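Local coordinates for protein transcriptional regulator, HTH_3 family (Vibrio cholerae, PDB 1Y9Q) that probably acts as a DNA-binding transcription factor, joining a helix-turn-helix domain to a cupin domain that holds a zinc ion and D-methionine, at residues N89-T94 with T110-H115; L104-I109 with V172-V177; E128-L133 with H146-G151. All coordinates share one frame; numbering follows the deposited sequence.

After the N-terminal helices the chain enters the cupin sheet at 89-94, and contact 1 pairs this segment with 110-115 by closing a beta hairpin. The second arm, strand 104-111, also carries 104-109, which waits for strand 171-178 near the C terminus. Contact 2 spans most of the domain, its segments alternating along the chain with those of contact 1. Contact 3, between 128-133 and 146-151, opens and shuts inside the loop closed by contact 2. H93 O meets E108 N and V172 O meets L133 N, so 89-94, 104-111, 172-177 and 128-133 lie side by side in one antiparallel sheet; contact 3 joins it to strand 144-148 of the second. Each includes a residue of the D-methionine pocket.

Contact 1: residues N89-T94 with T110-H115; sequences NMKIHT and TLLDHH. With MED (D-methionine), chain C.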
# COMPACT_ATOMS: atom_id res chain seq x y z
N ASN A 89 11.15 -13.99 1.83
CA ASN A 89 11.95 -13.31 0.83
C ASN A 89 12.48 -11.97 1.33
O ASN A 89 12.87 -11.10 0.55
CB ASN A 89 11.16 -13.09 -0.46
CG ASN A 89 10.97 -14.37 -1.25
OD1 ASN A 89 11.88 -15.20 -1.32
ND2 ASN A 89 9.79 -14.54 -1.84
N MSE A 90 12.49 -11.81 2.65
CA MSE A 90 12.97 -10.59 3.26
C MSE A 90 13.61 -10.95 4.59
O MSE A 90 12.97 -11.57 5.44
CB MSE A 90 11.82 -9.60 3.47
CG MSE A 90 12.23 -8.31 4.14
SE MSE A 90 10.75 -7.07 4.30
CE MSE A 90 11.46 -5.61 3.26
N LYS A 91 14.87 -10.57 4.76
CA LYS A 91 15.56 -10.86 6.00
C LYS A 91 15.97 -9.56 6.68
O LYS A 91 16.49 -8.65 6.04
CB LYS A 91 16.79 -11.73 5.71
CG LYS A 91 16.41 -13.04 5.02
CD LYS A 91 17.55 -14.04 5.00
CE LYS A 91 17.12 -15.34 4.33
NZ LYS A 91 15.93 -15.94 5.00
N ILE A 92 15.70 -9.48 7.98
CA ILE A 92 16.01 -8.28 8.76
C ILE A 92 17.20 -8.48 9.70
O ILE A 92 17.20 -9.38 10.54
CB ILE A 92 14.81 -7.86 9.64
CG1 ILE A 92 13.52 -7.86 8.82
CG2 ILE A 92 15.06 -6.47 10.23
CD1 ILE A 92 13.54 -6.95 7.63
N HIS A 93 18.22 -7.63 9.56
CA HIS A 93 19.38 -7.70 10.44
C HIS A 93 19.42 -6.38 11.21
O HIS A 93 19.81 -5.35 10.66
CB HIS A 93 20.67 -7.86 9.64
CG HIS A 93 21.90 -7.94 10.49
ND1 HIS A 93 23.16 -7.69 10.00
CD2 HIS A 93 22.06 -8.23 11.80
CE1 HIS A 93 24.05 -7.81 10.98
NE2 HIS A 93 23.40 -8.15 12.08
N THR A 94 19.02 -6.41 12.47
CA THR A 94 19.02 -5.20 13.28
C THR A 94 20.43 -4.83 13.71
O THR A 94 21.06 -5.55 14.49
CB THR A 94 18.12 -5.36 14.54
OG1 THR A 94 16.78 -5.68 14.13
CG2 THR A 94 18.10 -4.06 15.35
N THR A 110 17.69 -7.52 3.51
CA THR A 110 18.01 -8.28 2.31
C THR A 110 16.72 -8.76 1.66
O THR A 110 15.95 -9.51 2.26
CB THR A 110 18.88 -9.51 2.63
OG1 THR A 110 20.12 -9.09 3.22
CG2 THR A 110 19.18 -10.30 1.35
N LEU A 111 16.49 -8.31 0.43
CA LEU A 111 15.31 -8.69 -0.32
C LEU A 111 15.72 -9.77 -1.32
O LEU A 111 16.75 -9.65 -1.99
CB LEU A 111 14.75 -7.47 -1.07
CG LEU A 111 14.16 -6.36 -0.21
CD1 LEU A 111 13.76 -5.19 -1.09
CD2 LEU A 111 12.95 -6.90 0.53
N LEU A 112 14.90 -10.82 -1.42
CA LEU A 112 15.20 -11.92 -2.33
C LEU A 112 14.07 -12.19 -3.32
O LEU A 112 12.94 -11.73 -3.13
CB LEU A 112 15.47 -13.19 -1.54
CG LEU A 112 16.60 -13.15 -0.52
CD1 LEU A 112 16.61 -14.46 0.28
CD2 LEU A 112 17.93 -12.93 -1.21
N ASP A 113 14.39 -12.92 -4.38
CA ASP A 113 13.42 -13.28 -5.40
C ASP A 113 12.58 -12.07 -5.80
O ASP A 113 11.36 -12.15 -5.86
CB ASP A 113 12.52 -14.40 -4.87
CG ASP A 113 11.82 -15.16 -5.98
OD1 ASP A 113 12.52 -15.69 -6.87
OD2 ASP A 113 10.57 -15.22 -5.97
N HIS A 114 13.27 -10.96 -6.09
CA HIS A 114 12.63 -9.70 -6.47
C HIS A 114 11.37 -9.40 -5.68
O HIS A 114 10.39 -8.87 -6.21
CB HIS A 114 12.36 -9.67 -7.99
CG HIS A 114 11.40 -10.71 -8.48
ND1 HIS A 114 10.04 -10.64 -8.27
CD2 HIS A 114 11.60 -11.83 -9.22
CE1 HIS A 114 9.45 -11.66 -8.86
NE2 HIS A 114 10.37 -12.40 -9.44
N HIS A 115 11.41 -9.72 -4.39
CA HIS A 115 10.28 -9.48 -3.50
C HIS A 115 9.91 -8.00 -3.44
O HIS A 115 10.77 -7.12 -3.53
CB HIS A 115 10.62 -9.96 -2.09
CG HIS A 115 9.55 -9.66 -1.08
ND1 HIS A 115 8.34 -10.31 -1.06
CD2 HIS A 115 9.51 -8.76 -0.07
CE1 HIS A 115 7.59 -9.82 -0.08
NE2 HIS A 115 8.27 -8.88 0.53
N MED C . 10.43 0.51 7.64
CA MED C . 10.19 -0.96 7.56
C MED C . 8.92 -1.26 6.76
O MED C . 8.21 -0.37 6.26
CB MED C . 11.43 -1.64 6.93
CG MED C . 11.46 -3.14 6.76
SD MED C . 11.52 -3.83 8.44
CE MED C . 13.05 -3.27 9.03
OXT MED C . 8.56 -2.43 6.61
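The imidazole of H115 receives N89 CB and M90 CB obliquely, while the CD2 methyl of L111 lies at the ring edge, in plane. N89 CB also comes within 3.6 Å of H115 CB. The amide of N89 is turned 36° from the carboxylate plane of D113, and its OD1 touches the methylene CB of D113 rather than the charged oxygens. H115 NE2 has its polar partner in Q117. Further along, M90, a selenomethionine, runs beside L111 in the same direction. Its CG stands anti to the backbone N (chi1 178°), and the bend at chi3 brings methyl CE to within 3.4 Å of L111 CD2, a tight contact. The backbones form the two arms of an antiparallel hairpin: K91 N donates to T110 O at 2.9 Å and T110 N to K91 O at 3.0 Å. L112 N adds a bond to N89 O at 2.8 Å where the strand gives way to a turn. On the sheet face of M90 and L111, I92 CD1 reaches SD of D-methionine at 3.8 Å, with I53 of helix 53-63 packing on both M90 and I92. The contact is thus held by backbone bonds, and the thioether end of the ligand is met from this hairpin by CD1 and CG2 of I92, through apolar contact rather than charge.

Contact 2: residues L104-I109 with V172-V177; sequences LEIFEI and VFQNIV. With MED (D-methionine), chain C.
F173 has CG between its backbone N and carbonyl carbon (chi1 64°), which brings its ring over I109 CB. That carbon sits 3.9 Å from the F173 ring centroid, over the face and 23° off its normal, a CH-pi contact, with I109 CG2 also near the ring. I109 holds CG1 anti to its own carbonyl carbon (chi1 -50°), and the CG1-CD1 arm runs toward the bound D-methionine, where CD1 reaches the ligand methyl CE at 3.6 Å. F107 presents one ring face to the same CE, which is 3.4 Å from F107 CD2 and offset toward the rim, so both residues line the place of this methyl. At the edge of the F107 ring, V177 CG2 approaches CE2 at 4.1 Å.

The two strands are neighbours in the five-stranded antiparallel sheet of a cupin beta-barrel, and E105, F107 and I109 pair with V177, N175 and F173 through six backbone hydrogen bonds. F107 N donates to N175 O at 2.9 Å, and N175 N returns to F107 O at 2.8 Å. The residues of these hydrogen-bonded pairs point into the pocket side, where W57 of helix 53-63 packs on E105, F107 and V177. The opposite face bears I106 beside I176, their CG1 atoms 4.1 Å apart, while I106 CG2 crosses the amide end of Q174. Beyond the strands, the carboxylate of E105 is held by Y179 and S68.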
# COMPACT_ATOMS: atom_id res chain seq x y z
N LEU A 104 16.64 6.72 16.83
CA LEU A 104 16.96 5.83 15.72
C LEU A 104 16.88 4.33 15.94
O LEU A 104 17.18 3.80 17.01
CB LEU A 104 18.37 6.12 15.19
CG LEU A 104 18.76 7.56 14.84
CD1 LEU A 104 20.13 7.53 14.16
CD2 LEU A 104 17.70 8.19 13.93
N GLU A 105 16.49 3.66 14.86
CA GLU A 105 16.36 2.21 14.78
C GLU A 105 17.05 1.92 13.45
O GLU A 105 16.66 2.49 12.44
CB GLU A 105 14.89 1.86 14.71
CG GLU A 105 14.55 0.47 15.10
CD GLU A 105 13.07 0.32 15.39
OE1 GLU A 105 12.75 -0.20 16.46
OE2 GLU A 105 12.25 0.74 14.54
N ILE A 106 18.07 1.07 13.44
CA ILE A 106 18.80 0.81 12.19
C ILE A 106 18.85 -0.67 11.78
O ILE A 106 19.28 -1.53 12.55
CB ILE A 106 20.24 1.35 12.27
CG1 ILE A 106 20.19 2.84 12.62
CG2 ILE A 106 20.96 1.15 10.96
CD1 ILE A 106 21.55 3.47 12.87
N PHE A 107 18.44 -0.93 10.54
CA PHE A 107 18.40 -2.28 10.01
C PHE A 107 19.17 -2.44 8.71
O PHE A 107 19.39 -1.48 7.98
CB PHE A 107 16.96 -2.69 9.71
CG PHE A 107 16.01 -2.43 10.83
CD1 PHE A 107 15.86 -3.33 11.87
CD2 PHE A 107 15.23 -1.28 10.81
CE1 PHE A 107 14.95 -3.09 12.90
CE2 PHE A 107 14.31 -1.02 11.83
CZ PHE A 107 14.17 -1.93 12.87
N GLU A 108 19.56 -3.68 8.43
CA GLU A 108 20.21 -4.03 7.17
C GLU A 108 19.22 -5.04 6.61
O GLU A 108 19.03 -6.11 7.19
CB GLU A 108 21.58 -4.68 7.40
CG GLU A 108 22.31 -4.93 6.10
CD GLU A 108 23.79 -5.21 6.30
OE1 GLU A 108 24.50 -4.32 6.80
OE2 GLU A 108 24.23 -6.32 5.94
N ILE A 109 18.57 -4.69 5.51
CA ILE A 109 17.54 -5.54 4.90
C ILE A 109 17.97 -6.22 3.61
O ILE A 109 18.51 -5.58 2.71
CB ILE A 109 16.28 -4.71 4.57
CG1 ILE A 109 15.85 -3.89 5.79
CG2 ILE A 109 15.16 -5.63 4.10
CD1 ILE A 109 15.67 -4.70 7.04
N VAL A 172 20.26 -5.58 -1.18
CA VAL A 172 20.51 -5.38 0.24
C VAL A 172 20.62 -3.88 0.46
O VAL A 172 21.27 -3.19 -0.32
CB VAL A 172 21.82 -6.05 0.67
CG1 VAL A 172 22.04 -5.84 2.17
CG2 VAL A 172 21.79 -7.54 0.34
N PHE A 173 19.99 -3.38 1.52
CA PHE A 173 20.05 -1.96 1.80
C PHE A 173 19.97 -1.66 3.28
O PHE A 173 19.40 -2.43 4.05
CB PHE A 173 18.93 -1.22 1.06
CG PHE A 173 17.53 -1.59 1.51
CD1 PHE A 173 16.83 -0.79 2.40
CD2 PHE A 173 16.91 -2.73 1.00
CE1 PHE A 173 15.52 -1.11 2.78
CE2 PHE A 173 15.60 -3.06 1.37
CZ PHE A 173 14.91 -2.24 2.26
N GLN A 174 20.57 -0.54 3.69
CA GLN A 174 20.53 -0.14 5.07
C GLN A 174 19.28 0.73 5.21
O GLN A 174 19.01 1.57 4.35
CB GLN A 174 21.74 0.70 5.47
CG GLN A 174 21.68 1.13 6.93
CD GLN A 174 22.69 2.19 7.29
OE1 GLN A 174 22.64 3.31 6.78
NE2 GLN A 174 23.63 1.85 8.17
N ASN A 175 18.53 0.52 6.28
CA ASN A 175 17.33 1.30 6.51
C ASN A 175 17.40 1.94 7.89
O ASN A 175 17.46 1.24 8.90
CB ASN A 175 16.09 0.40 6.39
CG ASN A 175 14.78 1.16 6.58
OD1 ASN A 175 14.64 2.31 6.16
ND2 ASN A 175 13.80 0.50 7.18
N ILE A 176 17.44 3.27 7.93
CA ILE A 176 17.46 3.99 9.20
C ILE A 176 16.04 4.52 9.41
O ILE A 176 15.51 5.22 8.55
CB ILE A 176 18.42 5.20 9.15
CG1 ILE A 176 19.86 4.72 9.02
CG2 ILE A 176 18.24 6.06 10.40
CD1 ILE A 176 20.84 5.85 8.74
N VAL A 177 15.42 4.17 10.53
CA VAL A 177 14.07 4.66 10.82
C VAL A 177 14.19 5.64 11.98
O VAL A 177 14.55 5.26 13.10
CB VAL A 177 13.12 3.50 11.21
CG1 VAL A 177 11.73 4.03 11.50
CG2 VAL A 177 13.07 2.48 10.08
N MED C . 10.43 0.51 7.64
CA MED C . 10.19 -0.96 7.56
C MED C . 8.92 -1.26 6.76
O MED C . 8.21 -0.37 6.26
CB MED C . 11.43 -1.64 6.93
CG MED C . 11.46 -3.14 6.76
SD MED C . 11.52 -3.83 8.44
CE MED C . 13.05 -3.27 9.03
OXT MED C . 8.56 -2.43 6.61

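Contact 3: residues E128-L133 with H146-G151; sequences EYIHVL and HELQQG. With ZN (zinc ion), chain B; MED (D-methionine), chain C.
V132 has the largest area buried here, and its isopropyl group points at the turn that follows strand 144-148. CB of V132 lies 3.4 Å from Q149 O. One branch, CG2, meets L148 CB at 3.6 Å, and the other, CG1, rests against the backbone of Q150. With CG1 anti to the backbone N (chi1 -173°), the two methyls straddle the carbonyl of Q149. L148 is the second main partner, its side chain crossing that of V132 obliquely and that of I130 at about a right angle, where L148 CD1 comes to 4.0 Å from I130 CG2. M137 packs on both I130 and V132, and I154 on both I130 and L148, so the leucine enters the interior between the two sheets of the cupin barrel. G151, third by area, gives its N-H to V132 O at 2.8 Å, and the extended Q150 chain brings NE2 to L133 O, also at 2.8 Å, the acceptor lying near the amide plane. At the other end of 128-133, E128 OE2 binds zinc at 2.0 Å together with H122, H162 and Y164, while D-methionine completes the site through its N and O. Two successive carbonyls, of V132 and L133, are each met by an N-H from the turn, which ties the end of the metal-bearing strand to the turn by polar bonds beside an apolar wedge.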
# COMPACT_ATOMS: atom_id res chain seq x y z
N GLU A 128 12.43 7.92 7.08
CA GLU A 128 13.31 6.80 6.73
C GLU A 128 14.42 7.21 5.79
O GLU A 128 14.24 8.07 4.93
CB GLU A 128 12.52 5.66 6.08
CG GLU A 128 11.72 4.83 7.06
CD GLU A 128 11.10 3.61 6.40
OE1 GLU A 128 11.81 2.91 5.66
OE2 GLU A 128 9.90 3.37 6.63
N TYR A 129 15.58 6.57 5.98
CA TYR A 129 16.76 6.76 5.15
C TYR A 129 17.04 5.40 4.51
O TYR A 129 16.89 4.37 5.16
CB TYR A 129 17.98 7.15 5.98
CG TYR A 129 17.95 8.55 6.54
CD1 TYR A 129 18.70 9.56 5.96
CD2 TYR A 129 17.17 8.85 7.66
CE1 TYR A 129 18.70 10.85 6.47
CE2 TYR A 129 17.16 10.15 8.19
CZ TYR A 129 17.93 11.14 7.59
OH TYR A 129 17.94 12.41 8.10
N ILE A 130 17.46 5.42 3.25
CA ILE A 130 17.77 4.19 2.52
C ILE A 130 19.13 4.33 1.85
O ILE A 130 19.42 5.36 1.24
CB ILE A 130 16.72 3.92 1.40
CG1 ILE A 130 15.31 3.81 1.99
CG2 ILE A 130 17.09 2.66 0.64
CD1 ILE A 130 15.07 2.57 2.81
N HIS A 131 19.95 3.29 1.96
CA HIS A 131 21.27 3.28 1.33
C HIS A 131 21.44 1.87 0.75
O HIS A 131 21.48 0.89 1.49
CB HIS A 131 22.37 3.56 2.35
CG HIS A 131 23.72 3.79 1.73
ND1 HIS A 131 24.89 3.78 2.46
CD2 HIS A 131 24.08 4.03 0.45
CE1 HIS A 131 25.91 4.00 1.66
NE2 HIS A 131 25.45 4.15 0.43
N VAL A 132 21.51 1.79 -0.57
CA VAL A 132 21.64 0.50 -1.24
C VAL A 132 23.06 -0.06 -1.15
O VAL A 132 24.01 0.55 -1.63
CB VAL A 132 21.23 0.60 -2.73
CG1 VAL A 132 21.22 -0.79 -3.36
CG2 VAL A 132 19.85 1.24 -2.85
N LEU A 133 23.18 -1.23 -0.53
CA LEU A 133 24.48 -1.87 -0.37
C LEU A 133 24.80 -2.79 -1.55
O LEU A 133 25.96 -2.93 -1.94
CB LEU A 133 24.52 -2.67 0.93
CG LEU A 133 24.22 -1.89 2.22
CD1 LEU A 133 24.29 -2.82 3.41
CD2 LEU A 133 25.23 -0.75 2.38
N HIS A 146 10.92 5.09 -6.87
CA HIS A 146 12.21 5.72 -7.10
C HIS A 146 13.23 4.59 -7.19
O HIS A 146 13.39 3.82 -6.25
CB HIS A 146 12.56 6.66 -5.93
CG HIS A 146 11.49 7.65 -5.61
ND1 HIS A 146 10.29 7.30 -5.03
CD2 HIS A 146 11.42 8.99 -5.82
CE1 HIS A 146 9.53 8.37 -4.90
NE2 HIS A 146 10.19 9.41 -5.37
N GLU A 147 13.90 4.47 -8.34
CA GLU A 147 14.88 3.41 -8.54
C GLU A 147 16.24 3.82 -7.98
O GLU A 147 16.70 4.94 -8.20
CB GLU A 147 15.00 3.06 -10.03
CG GLU A 147 15.10 1.57 -10.30
CD GLU A 147 15.01 1.21 -11.78
OE1 GLU A 147 14.42 1.99 -12.57
OE2 GLU A 147 15.51 0.12 -12.15
N LEU A 148 16.86 2.89 -7.26
CA LEU A 148 18.16 3.14 -6.64
C LEU A 148 19.14 2.01 -6.91
O LEU A 148 18.84 0.84 -6.67
CB LEU A 148 17.99 3.29 -5.13
CG LEU A 148 17.01 4.33 -4.61
CD1 LEU A 148 16.83 4.15 -3.11
CD2 LEU A 148 17.52 5.72 -4.93
N GLN A 149 20.32 2.36 -7.41
CA GLN A 149 21.36 1.37 -7.69
C GLN A 149 22.31 1.32 -6.50
O GLN A 149 22.19 2.13 -5.57
CB GLN A 149 22.14 1.76 -8.94
CG GLN A 149 21.28 1.93 -10.18
CD GLN A 149 22.09 2.39 -11.37
OE1 GLN A 149 23.05 1.73 -11.77
NE2 GLN A 149 21.71 3.53 -11.94
N GLN A 150 23.25 0.39 -6.54
CA GLN A 150 24.23 0.24 -5.47
C GLN A 150 24.89 1.58 -5.15
O GLN A 150 25.32 2.30 -6.05
CB GLN A 150 25.31 -0.78 -5.85
CG GLN A 150 26.39 -0.93 -4.79
CD GLN A 150 27.41 -2.01 -5.11
OE1 GLN A 150 28.01 -2.02 -6.19
NE2 GLN A 150 27.63 -2.92 -4.17
N GLY A 151 24.95 1.91 -3.87
CA GLY A 151 25.58 3.16 -3.46
C GLY A 151 24.64 4.35 -3.42
O GLY A 151 24.93 5.35 -2.76
ZN ZN B . 8.92 1.58 6.41
N MED C . 10.43 0.51 7.64
CA MED C . 10.19 -0.96 7.56
C MED C . 8.92 -1.26 6.76
O MED C . 8.21 -0.37 6.26
CB MED C . 11.43 -1.64 6.93
CG MED C . 11.46 -3.14 6.76
SD MED C . 11.52 -3.83 8.44
CE MED C . 13.05 -3.27 9.03
OXT MED C . 8.56 -2.43 6.61